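Local coordinates for terminal oxygenase component of carbazole 1,9a-dioxygenase (Nocardioides aromaticivorans, PDB 3GCF), which probably catalyses the angular dioxygenation of carbazole at a mononuclear iron, using electrons that reach it through a Rieske [2Fe-2S] cluster, at residues F279-E288 with W325-N334; W225-S234 with A263-P271. All blocks are in the same frame, centred on the assembly; numbering follows the deposited sequence.

Contact 1: F279-E288 with W325-N334; sequences FPDPTLIQYE and WRDDALHGFN
The second shell of the mononuclear iron site, in the Bet v 1-like catalytic domain of this Rieske oxygenase, lies where Asn334, on the segment between helices 311-331 and 335-350, meets Gln286 on strand 285-292. Gln286 NE2 donates to Asn334 OD1 at 3.0 Å in a nearly straight bond (165°). The acceptor lies in the plane of the Gln286 amide, yet the donor sits above the carbonyl plane of Asn334, the two amides being steeply turned against each other. A water donates to both Gln286 OE1 and the same OD1. Two amides suit this place, since each can donate and accept without bringing in charge. Asn334 ND2 in turn bonds Asp337, an iron ligand together with His189 and His193, so Gln286 probably helps position the residue that holds a first-shell carboxylate.

Mostly apolar contacts make up the remainder. Phe279 sends its ring edge against the face of Phe333 in a T-shaped pair, CZ lying 3.5 Å from Phe333 CE2, a reach given by chi1 of -160°, which sets CG opposite the backbone N. Pro280, after a cis peptide bond, sets CG 3.6 Å from Ala329 CB, and the small methyl lets the proline ring come close to the helix. Farther along, Asp281 packs on the indole of Trp325, and Leu284 reaches it in a CH-pi contact, its CD1 standing 3.6 Å from the centroid of the five-membered ring, 14° off the normal.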
loop_
_atom_site.group_PDB
_atom_site.type_symbol
_atom_site.label_atom_id
_atom_site.label_comp_id
_atom_site.label_asym_id
_atom_site.label_seq_id
_atom_site.Cartn_x
_atom_site.Cartn_y
_atom_site.Cartn_z
ATOM N N PHE A 279 -4.949 -3.218 -39.352
ATOM C CA PHE A 279 -5.770 -2.899 -38.189
ATOM C C PHE A 279 -5.378 -1.510 -37.710
ATOM O O PHE A 279 -4.220 -1.124 -37.831
ATOM C CB PHE A 279 -5.509 -3.915 -37.074
ATOM C CG PHE A 279 -6.595 -3.975 -36.044
ATOM C CD1 PHE A 279 -7.743 -4.730 -36.270
ATOM C CD2 PHE A 279 -6.493 -3.240 -34.861
ATOM C CE1 PHE A 279 -8.783 -4.750 -35.332
ATOM C CE2 PHE A 279 -7.525 -3.251 -33.920
ATOM C CZ PHE A 279 -8.672 -4.005 -34.154
ATOM N N PRO A 280 -6.332 -0.740 -37.151
ATOM C CA PRO A 280 -7.751 -1.055 -36.927
ATOM C C PRO A 280 -8.623 -0.801 -38.155
ATOM O O PRO A 280 -9.855 -0.835 -38.078
ATOM C CB PRO A 280 -8.121 -0.140 -35.766
ATOM C CG PRO A 280 -7.310 1.088 -36.061
ATOM C CD PRO A 280 -5.961 0.515 -36.468
ATOM N N ASP A 281 -7.971 -0.550 -39.286
ATOM C CA ASP A 281 -8.660 -0.285 -40.546
ATOM C C ASP A 281 -7.841 -0.927 -41.668
ATOM O O ASP A 281 -6.635 -1.135 -41.522
ATOM C CB ASP A 281 -8.752 1.231 -40.774
ATOM C CG ASP A 281 -9.587 1.597 -41.988
ATOM O OD1 ASP A 281 -10.834 1.571 -41.884
ATOM O OD2 ASP A 281 -8.998 1.902 -43.051
ATOM N N PRO A 282 -8.482 -1.262 -42.799
ATOM C CA PRO A 282 -7.728 -1.875 -43.898
ATOM C C PRO A 282 -6.524 -1.033 -44.342
ATOM O O PRO A 282 -5.510 -1.574 -44.776
ATOM C CB PRO A 282 -8.773 -2.003 -45.007
ATOM C CG PRO A 282 -10.035 -2.252 -44.239
ATOM C CD PRO A 282 -9.927 -1.248 -43.095
ATOM N N THR A 283 -6.644 0.288 -44.227
ATOM C CA THR A 283 -5.572 1.196 -44.642
ATOM C C THR A 283 -4.489 1.410 -43.591
ATOM O O THR A 283 -3.638 2.286 -43.747
ATOM C CB THR A 283 -6.119 2.588 -44.985
ATOM O OG1 THR A 283 -6.683 3.171 -43.804
ATOM C CG2 THR A 283 -7.192 2.503 -46.070
ATOM N N LEU A 284 -4.503 0.614 -42.529
ATOM C CA LEU A 284 -3.520 0.788 -41.468
ATOM C C LEU A 284 -2.954 -0.512 -40.921
ATOM O O LEU A 284 -3.551 -1.579 -41.066
ATOM C CB LEU A 284 -4.154 1.550 -40.296
ATOM C CG LEU A 284 -4.696 2.959 -40.536
ATOM C CD1 LEU A 284 -5.506 3.403 -39.325
ATOM C CD2 LEU A 284 -3.541 3.914 -40.799
ATOM N N ILE A 285 -1.795 -0.403 -40.283
ATOM C CA ILE A 285 -1.163 -1.535 -39.631
ATOM C C ILE A 285 -0.944 -1.083 -38.182
ATOM O O ILE A 285 -0.553 0.061 -37.941
ATOM C CB ILE A 285 0.185 -1.896 -40.291
ATOM C CG1 ILE A 285 -0.075 -2.540 -41.657
ATOM C CG2 ILE A 285 0.979 -2.854 -39.392
ATOM C CD1 ILE A 285 1.191 -2.949 -42.398
ATOM N N GLN A 286 -1.223 -1.963 -37.225
ATOM C CA GLN A 286 -1.058 -1.626 -35.813
ATOM C C GLN A 286 0.087 -2.374 -35.146
ATOM O O GLN A 286 0.177 -3.595 -35.222
ATOM C CB GLN A 286 -2.353 -1.898 -35.032
ATOM C CG GLN A 286 -2.294 -1.443 -33.564
ATOM C CD GLN A 286 -3.676 -1.311 -32.924
ATOM O OE1 GLN A 286 -4.616 -0.813 -33.550
ATOM N NE2 GLN A 286 -3.796 -1.736 -31.666
ATOM N N TYR A 287 0.960 -1.623 -34.486
ATOM C CA TYR A 287 2.096 -2.203 -33.786
ATOM C C TYR A 287 1.889 -1.973 -32.297
ATOM O O TYR A 287 1.317 -0.960 -31.892
ATOM C CB TYR A 287 3.398 -1.522 -34.227
ATOM C CG TYR A 287 3.764 -1.748 -35.679
ATOM C CD1 TYR A 287 4.330 -2.955 -36.099
ATOM C CD2 TYR A 287 3.535 -0.758 -36.637
ATOM C CE1 TYR A 287 4.662 -3.171 -37.449
ATOM C CE2 TYR A 287 3.862 -0.962 -37.987
ATOM C CZ TYR A 287 4.424 -2.169 -38.383
ATOM O OH TYR A 287 4.743 -2.371 -39.710
ATOM N N GLU A 288 2.347 -2.914 -31.481
ATOM C CA GLU A 288 2.216 -2.776 -30.044
ATOM C C GLU A 288 3.491 -3.216 -29.352
ATOM O O GLU A 288 4.106 -4.218 -29.735
ATOM C CB GLU A 288 1.034 -3.601 -29.518
ATOM C CG GLU A 288 -0.301 -3.287 -30.188
ATOM C CD GLU A 288 -1.496 -3.776 -29.386
ATOM O OE1 GLU A 288 -1.378 -4.796 -28.672
ATOM O OE2 GLU A 288 -2.565 -3.139 -29.482
ATOM N N TRP A 325 -8.993 7.686 -35.484
ATOM C CA TRP A 325 -8.218 6.508 -35.103
ATOM C C TRP A 325 -7.840 6.398 -33.621
ATOM O O TRP A 325 -8.077 5.369 -32.985
ATOM C CB TRP A 325 -6.939 6.425 -35.943
ATOM C CG TRP A 325 -7.129 6.490 -37.449
ATOM C CD1 TRP A 325 -6.405 7.250 -38.323
ATOM C CD2 TRP A 325 -8.067 5.750 -38.248
ATOM N NE1 TRP A 325 -6.830 7.034 -39.612
ATOM C CE2 TRP A 325 -7.848 6.118 -39.597
ATOM C CE3 TRP A 325 -9.067 4.814 -37.958
ATOM C CZ2 TRP A 325 -8.597 5.582 -40.656
ATOM C CZ3 TRP A 325 -9.812 4.279 -39.010
ATOM C CH2 TRP A 325 -9.572 4.667 -40.343
ATOM N N ARG A 326 -7.259 7.453 -33.066
ATOM C CA ARG A 326 -6.823 7.411 -31.678
ATOM C C ARG A 326 -7.895 7.093 -30.649
ATOM O O ARG A 326 -7.780 6.118 -29.905
ATOM C CB ARG A 326 -6.140 8.723 -31.282
ATOM C CG ARG A 326 -5.451 8.654 -29.916
ATOM C CD ARG A 326 -5.040 10.035 -29.438
ATOM N NE ARG A 326 -6.209 10.891 -29.288
ATOM C CZ ARG A 326 -6.241 12.178 -29.610
ATOM N NH1 ARG A 326 -5.160 12.766 -30.100
ATOM N NH2 ARG A 326 -7.363 12.870 -29.463
ATOM N N ASP A 327 -8.937 7.912 -30.594
ATOM C CA ASP A 327 -9.974 7.689 -29.603
ATOM C C ASP A 327 -10.991 6.612 -29.949
ATOM O O ASP A 327 -11.435 5.885 -29.062
ATOM C CB ASP A 327 -10.668 9.016 -29.276
ATOM C CG ASP A 327 -9.687 10.060 -28.760
ATOM O OD1 ASP A 327 -8.623 9.657 -28.236
ATOM O OD2 ASP A 327 -9.968 11.271 -28.868
ATOM N N ASP A 328 -11.347 6.489 -31.226
ATOM C CA ASP A 328 -12.324 5.479 -31.635
ATOM C C ASP A 328 -11.754 4.065 -31.625
ATOM O O ASP A 328 -12.478 3.104 -31.371
ATOM C CB ASP A 328 -12.877 5.776 -33.033
ATOM C CG ASP A 328 -13.789 6.993 -33.064
ATOM O OD1 ASP A 328 -14.160 7.496 -31.979
ATOM O OD2 ASP A 328 -14.144 7.440 -34.181
ATOM N N ALA A 329 -10.459 3.930 -31.898
ATOM C CA ALA A 329 -9.851 2.603 -31.923
ATOM C C ALA A 329 -8.817 2.345 -30.825
ATOM O O ALA A 329 -8.993 1.439 -30.015
ATOM C CB ALA A 329 -9.230 2.345 -33.293
ATOM N N LEU A 330 -7.744 3.131 -30.785
ATOM C CA LEU A 330 -6.719 2.895 -29.772
ATOM C C LEU A 330 -7.321 2.886 -28.366
ATOM O O LEU A 330 -6.811 2.214 -27.474
ATOM C CB LEU A 330 -5.574 3.914 -29.907
ATOM C CG LEU A 330 -4.874 3.877 -31.282
ATOM C CD1 LEU A 330 -3.573 4.671 -31.217
ATOM C CD2 LEU A 330 -4.571 2.431 -31.694
ATOM N N HIS A 331 -8.407 3.629 -28.173
ATOM C CA HIS A 331 -9.101 3.629 -26.890
ATOM C C HIS A 331 -10.400 2.828 -27.018
ATOM O O HIS A 331 -10.608 1.844 -26.302
ATOM C CB HIS A 331 -9.433 5.057 -26.429
ATOM C CG HIS A 331 -8.249 5.811 -25.909
ATOM N ND1 HIS A 331 -7.523 5.392 -24.816
ATOM C CD2 HIS A 331 -7.629 6.923 -26.369
ATOM C CE1 HIS A 331 -6.501 6.208 -24.627
ATOM N NE2 HIS A 331 -6.542 7.146 -25.557
ATOM N N GLY A 332 -11.257 3.248 -27.948
ATOM C CA GLY A 332 -12.543 2.598 -28.151
ATOM C C GLY A 332 -12.505 1.094 -28.352
ATOM O O GLY A 332 -13.451 0.391 -27.989
ATOM N N PHE A 333 -11.427 0.594 -28.942
ATOM C CA PHE A 333 -11.307 -0.837 -29.162
ATOM C C PHE A 333 -10.379 -1.490 -28.144
ATOM O O PHE A 333 -10.750 -2.471 -27.500
ATOM C CB PHE A 333 -10.780 -1.134 -30.572
ATOM C CG PHE A 333 -10.726 -2.606 -30.895
ATOM C CD1 PHE A 333 -11.844 -3.266 -31.408
ATOM C CD2 PHE A 333 -9.571 -3.347 -30.636
ATOM C CE1 PHE A 333 -11.814 -4.641 -31.656
ATOM C CE2 PHE A 333 -9.530 -4.725 -30.880
ATOM C CZ PHE A 333 -10.656 -5.373 -31.390
ATOM N N ASN A 334 -9.180 -0.929 -27.987
ATOM C CA ASN A 334 -8.177 -1.497 -27.091
ATOM C C ASN A 334 -8.241 -1.234 -25.585
ATOM O O ASN A 334 -7.586 -1.945 -24.819
ATOM C CB ASN A 334 -6.780 -1.124 -27.590
ATOM C CG ASN A 334 -6.385 -1.877 -28.848
ATOM O OD1 ASN A 334 -6.131 -1.273 -29.883
ATOM N ND2 ASN A 334 -6.326 -3.208 -28.759
HETATM O O HOH W 1 -6.975 -0.119 -32.270
HETATM O O HOH W 2 -4.539 -5.255 -30.511
#

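Contact 2: W225-S234 with A263-P271; sequences WPKGVLDRLS and AAQVSVWLP
Gly228 and Trp269 face each other as a non-hydrogen-bonded pair in the antiparallel ladder of strands 228-231 and 265-269, with their CA atoms only 3.9 Å apart. The indole leans over the neighbouring backbone: Trp269 CE3 is 3.4 Å from Gly228 N, and Gly228 CA stands over one face of the ring, toward its rim. Any side chain on Gly228 would collide with this ring and with Val268 O, so glycine suits the place. Along its own strand Trp269 NE1 donates to Ser267 OG at 2.9 Å, which helps hold the rotation of the indole, while Tyr221 of strand 218-221 meets its ring. Were Trp269 an alanine, Ser267 OG would probably lose this donor and a gap would be likely to open over Gly228 and beside Pro226.

Next along that face, Leu230 CD2 presses on Ser267 CB at 3.4 Å, a tight contact; chi1 of -179° turns the leucine branch toward the serine.

The opposite face carries Val229, Asp231, Val266 and Val268. Asp231 and Val266 lie side by side, with Asp231 CB 3.6 Å from Val266 CG1, and Leu233 CD1 packs on that same methyl at 3.8 Å. Helix 364-376 adjoins this side through Cys365 on Asp231 and Trp369 on Val268.

Backbone bonds position these groups. Asp231 N donates to Val266 O at 2.8 Å, Val229 and Val268 exchange two bonds, and Ser234 N to Ala264 O extends the pairing past the inverse gamma turn at Arg232. The bonds between the strands use up backbone amides and carbonyls in the buried ladder, which lets mostly apolar side chains pack on its faces, Asp231 and Ser267 being the polar exceptions.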
loop_
_atom_site.group_PDB
_atom_site.type_symbol
_atom_site.label_atom_id
_atom_site.label_comp_id
_atom_site.label_asym_id
_atom_site.label_seq_id
_atom_site.Cartn_x
_atom_site.Cartn_y
_atom_site.Cartn_z
ATOM N N TRP A 225 17.761 -11.981 -37.898
ATOM C CA TRP A 225 16.808 -11.108 -37.224
ATOM C C TRP A 225 16.044 -10.259 -38.233
ATOM O O TRP A 225 16.539 -9.984 -39.321
ATOM C CB TRP A 225 17.526 -10.196 -36.225
ATOM C CG TRP A 225 18.267 -10.925 -35.145
ATOM C CD1 TRP A 225 19.569 -11.343 -35.177
ATOM C CD2 TRP A 225 17.750 -11.321 -33.867
ATOM N NE1 TRP A 225 19.894 -11.972 -33.996
ATOM C CE2 TRP A 225 18.798 -11.973 -33.175
ATOM C CE3 TRP A 225 16.505 -11.192 -33.240
ATOM C CZ2 TRP A 225 18.636 -12.491 -31.885
ATOM C CZ3 TRP A 225 16.344 -11.710 -31.958
ATOM C CH2 TRP A 225 17.407 -12.352 -31.295
ATOM N N PRO A 226 14.825 -9.821 -37.878
ATOM C CA PRO A 226 14.138 -10.072 -36.603
ATOM C C PRO A 226 13.568 -11.484 -36.482
ATOM O O PRO A 226 13.366 -12.166 -37.481
ATOM C CB PRO A 226 13.041 -9.009 -36.597
ATOM C CG PRO A 226 12.683 -8.915 -38.050
ATOM C CD PRO A 226 14.040 -8.900 -38.721
ATOM N N LYS A 227 13.308 -11.916 -35.252
ATOM C CA LYS A 227 12.754 -13.243 -35.024
ATOM C C LYS A 227 11.363 -13.113 -34.420
ATOM O O LYS A 227 11.116 -12.225 -33.594
ATOM C CB LYS A 227 13.646 -14.044 -34.076
ATOM C CG LYS A 227 15.078 -14.247 -34.551
ATOM C CD LYS A 227 15.886 -15.005 -33.497
ATOM C CE LYS A 227 17.357 -15.135 -33.891
ATOM N NZ LYS A 227 17.549 -15.882 -35.174
ATOM N N GLY A 228 10.455 -13.992 -34.833
ATOM C CA GLY A 228 9.109 -13.944 -34.307
ATOM C C GLY A 228 8.215 -15.067 -34.794
ATOM O O GLY A 228 8.657 -15.982 -35.485
ATOM N N VAL A 229 6.941 -14.983 -34.425
ATOM C CA VAL A 229 5.956 -15.975 -34.811
ATOM C C VAL A 229 4.829 -15.271 -35.565
ATOM O O VAL A 229 4.357 -14.216 -35.148
ATOM C CB VAL A 229 5.386 -16.688 -33.573
ATOM C CG1 VAL A 229 4.532 -17.866 -34.003
ATOM C CG2 VAL A 229 6.524 -17.142 -32.668
ATOM N N LEU A 230 4.406 -15.857 -36.680
ATOM C CA LEU A 230 3.349 -15.269 -37.489
ATOM C C LEU A 230 2.129 -16.173 -37.615
ATOM O O LEU A 230 2.254 -17.361 -37.930
ATOM C CB LEU A 230 3.897 -14.942 -38.880
ATOM C CG LEU A 230 3.037 -14.286 -39.972
ATOM C CD1 LEU A 230 2.018 -15.262 -40.499
ATOM C CD2 LEU A 230 2.371 -13.054 -39.431
ATOM N N ASP A 231 0.953 -15.601 -37.362
ATOM C CA ASP A 231 -0.312 -16.326 -37.483
ATOM C C ASP A 231 -0.948 -15.911 -38.815
ATOM O O ASP A 231 -1.244 -14.736 -39.026
ATOM C CB ASP A 231 -1.283 -15.962 -36.348
ATOM C CG ASP A 231 -0.848 -16.487 -34.992
ATOM O OD1 ASP A 231 0.128 -17.266 -34.914
ATOM O OD2 ASP A 231 -1.502 -16.115 -33.992
ATOM N N ARG A 232 -1.151 -16.867 -39.714
ATOM C CA ARG A 232 -1.761 -16.567 -41.009
ATOM C C ARG A 232 -3.280 -16.671 -40.882
ATOM O O ARG A 232 -3.903 -17.587 -41.420
ATOM C CB ARG A 232 -1.244 -17.544 -42.068
ATOM C CG ARG A 232 0.241 -17.400 -42.353
ATOM C CD ARG A 232 0.610 -18.056 -43.677
ATOM N NE ARG A 232 1.658 -17.301 -44.362
ATOM C CZ ARG A 232 2.956 -17.448 -44.133
ATOM N NH1 ARG A 232 3.368 -18.337 -43.239
ATOM N NH2 ARG A 232 3.837 -16.694 -44.780
ATOM N N LEU A 233 -3.867 -15.714 -40.171
ATOM C CA LEU A 233 -5.302 -15.704 -39.914
ATOM C C LEU A 233 -6.224 -15.811 -41.131
ATOM O O LEU A 233 -7.193 -16.569 -41.106
ATOM C CB LEU A 233 -5.675 -14.456 -39.103
ATOM C CG LEU A 233 -4.959 -14.254 -37.755
ATOM C CD1 LEU A 233 -5.488 -12.993 -37.092
ATOM C CD2 LEU A 233 -5.175 -15.458 -36.847
ATOM N N SER A 234 -5.925 -15.066 -42.189
ATOM C CA SER A 234 -6.768 -15.068 -43.382
ATOM C C SER A 234 -6.626 -16.279 -44.293
ATOM O O SER A 234 -7.474 -16.504 -45.158
ATOM C CB SER A 234 -6.502 -13.816 -44.213
ATOM O OG SER A 234 -5.162 -13.818 -44.673
ATOM N N ALA A 263 -7.150 -7.654 -39.665
ATOM C CA ALA A 263 -6.430 -8.761 -39.052
ATOM C C ALA A 263 -6.290 -9.982 -39.979
ATOM O O ALA A 263 -6.775 -11.070 -39.672
ATOM C CB ALA A 263 -7.122 -9.165 -37.740
ATOM N N ALA A 264 -5.637 -9.790 -41.120
ATOM C CA ALA A 264 -5.406 -10.882 -42.056
ATOM C C ALA A 264 -4.247 -11.691 -41.482
ATOM O O ALA A 264 -4.139 -12.901 -41.702
ATOM C CB ALA A 264 -5.027 -10.331 -43.424
ATOM N N GLN A 265 -3.384 -11.002 -40.740
ATOM C CA GLN A 265 -2.223 -11.621 -40.108
ATOM C C GLN A 265 -1.875 -10.902 -38.814
ATOM O O GLN A 265 -2.040 -9.685 -38.710
ATOM C CB GLN A 265 -0.994 -11.552 -41.028
ATOM C CG GLN A 265 -1.064 -12.421 -42.274
ATOM C CD GLN A 265 0.206 -12.344 -43.113
ATOM O OE1 GLN A 265 0.455 -13.203 -43.956
ATOM N NE2 GLN A 265 1.006 -11.311 -42.891
ATOM N N VAL A 266 -1.400 -11.659 -37.831
ATOM C CA VAL A 266 -0.969 -11.078 -36.568
ATOM C C VAL A 266 0.331 -11.779 -36.215
ATOM O O VAL A 266 0.456 -12.995 -36.380
ATOM C CB VAL A 266 -2.011 -11.270 -35.434
ATOM C CG1 VAL A 266 -2.269 -12.741 -35.181
ATOM C CG2 VAL A 266 -1.509 -10.589 -34.171
ATOM N N SER A 267 1.308 -11.013 -35.748
ATOM C CA SER A 267 2.595 -11.588 -35.410
ATOM C C SER A 267 3.280 -10.865 -34.266
ATOM O O SER A 267 3.015 -9.692 -34.002
ATOM C CB SER A 267 3.508 -11.567 -36.645
ATOM O OG SER A 267 3.653 -10.249 -37.147
ATOM N N VAL A 268 4.169 -11.579 -33.590
ATOM C CA VAL A 268 4.918 -11.001 -32.488
ATOM C C VAL A 268 6.397 -11.268 -32.749
ATOM O O VAL A 268 6.770 -12.353 -33.199
ATOM C CB VAL A 268 4.482 -11.610 -31.129
ATOM C CG1 VAL A 268 4.765 -13.104 -31.107
ATOM C CG2 VAL A 268 5.201 -10.902 -29.990
ATOM N N TRP A 269 7.233 -10.271 -32.475
ATOM C CA TRP A 269 8.665 -10.386 -32.703
ATOM C C TRP A 269 9.465 -9.981 -31.470
ATOM O O TRP A 269 9.039 -9.115 -30.697
ATOM C CB TRP A 269 9.063 -9.505 -33.891
ATOM C CG TRP A 269 8.196 -9.741 -35.095
ATOM C CD1 TRP A 269 6.909 -9.328 -35.269
ATOM C CD2 TRP A 269 8.520 -10.532 -36.243
ATOM N NE1 TRP A 269 6.405 -9.817 -36.449
ATOM C CE2 TRP A 269 7.374 -10.562 -37.067
ATOM C CE3 TRP A 269 9.669 -11.226 -36.654
ATOM C CZ2 TRP A 269 7.340 -11.258 -38.282
ATOM C CZ3 TRP A 269 9.637 -11.919 -37.859
ATOM C CH2 TRP A 269 8.478 -11.929 -38.659
ATOM N N LEU A 270 10.618 -10.614 -31.277
ATOM C CA LEU A 270 11.468 -10.288 -30.138
ATOM C C LEU A 270 11.855 -8.815 -30.262
ATOM O O LEU A 270 12.023 -8.307 -31.369
ATOM C CB LEU A 270 12.721 -11.171 -30.134
ATOM C CG LEU A 270 12.542 -12.596 -29.599
ATOM C CD1 LEU A 270 13.784 -13.431 -29.890
ATOM C CD2 LEU A 270 12.289 -12.538 -28.092
ATOM N N PRO A 271 12.012 -8.112 -29.130
ATOM C CA PRO A 271 11.871 -8.595 -27.753
ATOM C C PRO A 271 10.433 -8.719 -27.249
ATOM O O PRO A 271 10.212 -9.027 -26.076
ATOM C CB PRO A 271 12.671 -7.571 -26.958
ATOM C CG PRO A 271 12.359 -6.302 -27.687
ATOM C CD PRO A 271 12.488 -6.714 -29.146
HETATM O O HOH W 3 13.309 -9.652 -33.294
HETATM O O HOH W 4 2.779 -13.719 -46.287
#

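Overall arrangement
Both contacts belong to the catalytic domain and to one seven-stranded antiparallel sheet, in which strand 273-277 stands between strand 265-269 of contact 2 and strand 285-292 of contact 1. Their centres are about 17 Å apart, and their nearest atoms about 5 Å, without touching. Along the chain they come in series: contact 2 closes at Pro271 before contact 1 opens at Phe279. Contact 2 joins neighbouring strands within the sheet, whereas contact 1 ties the sheet to the C-terminal part of helix 311-331 and the residues after it. The iron lies nearer contact 1, about 4 Å from the Asn334 side chain against about 10 Å from that of Val266; the same sheet thus spans from the iron's second shell to strands farther from the metal.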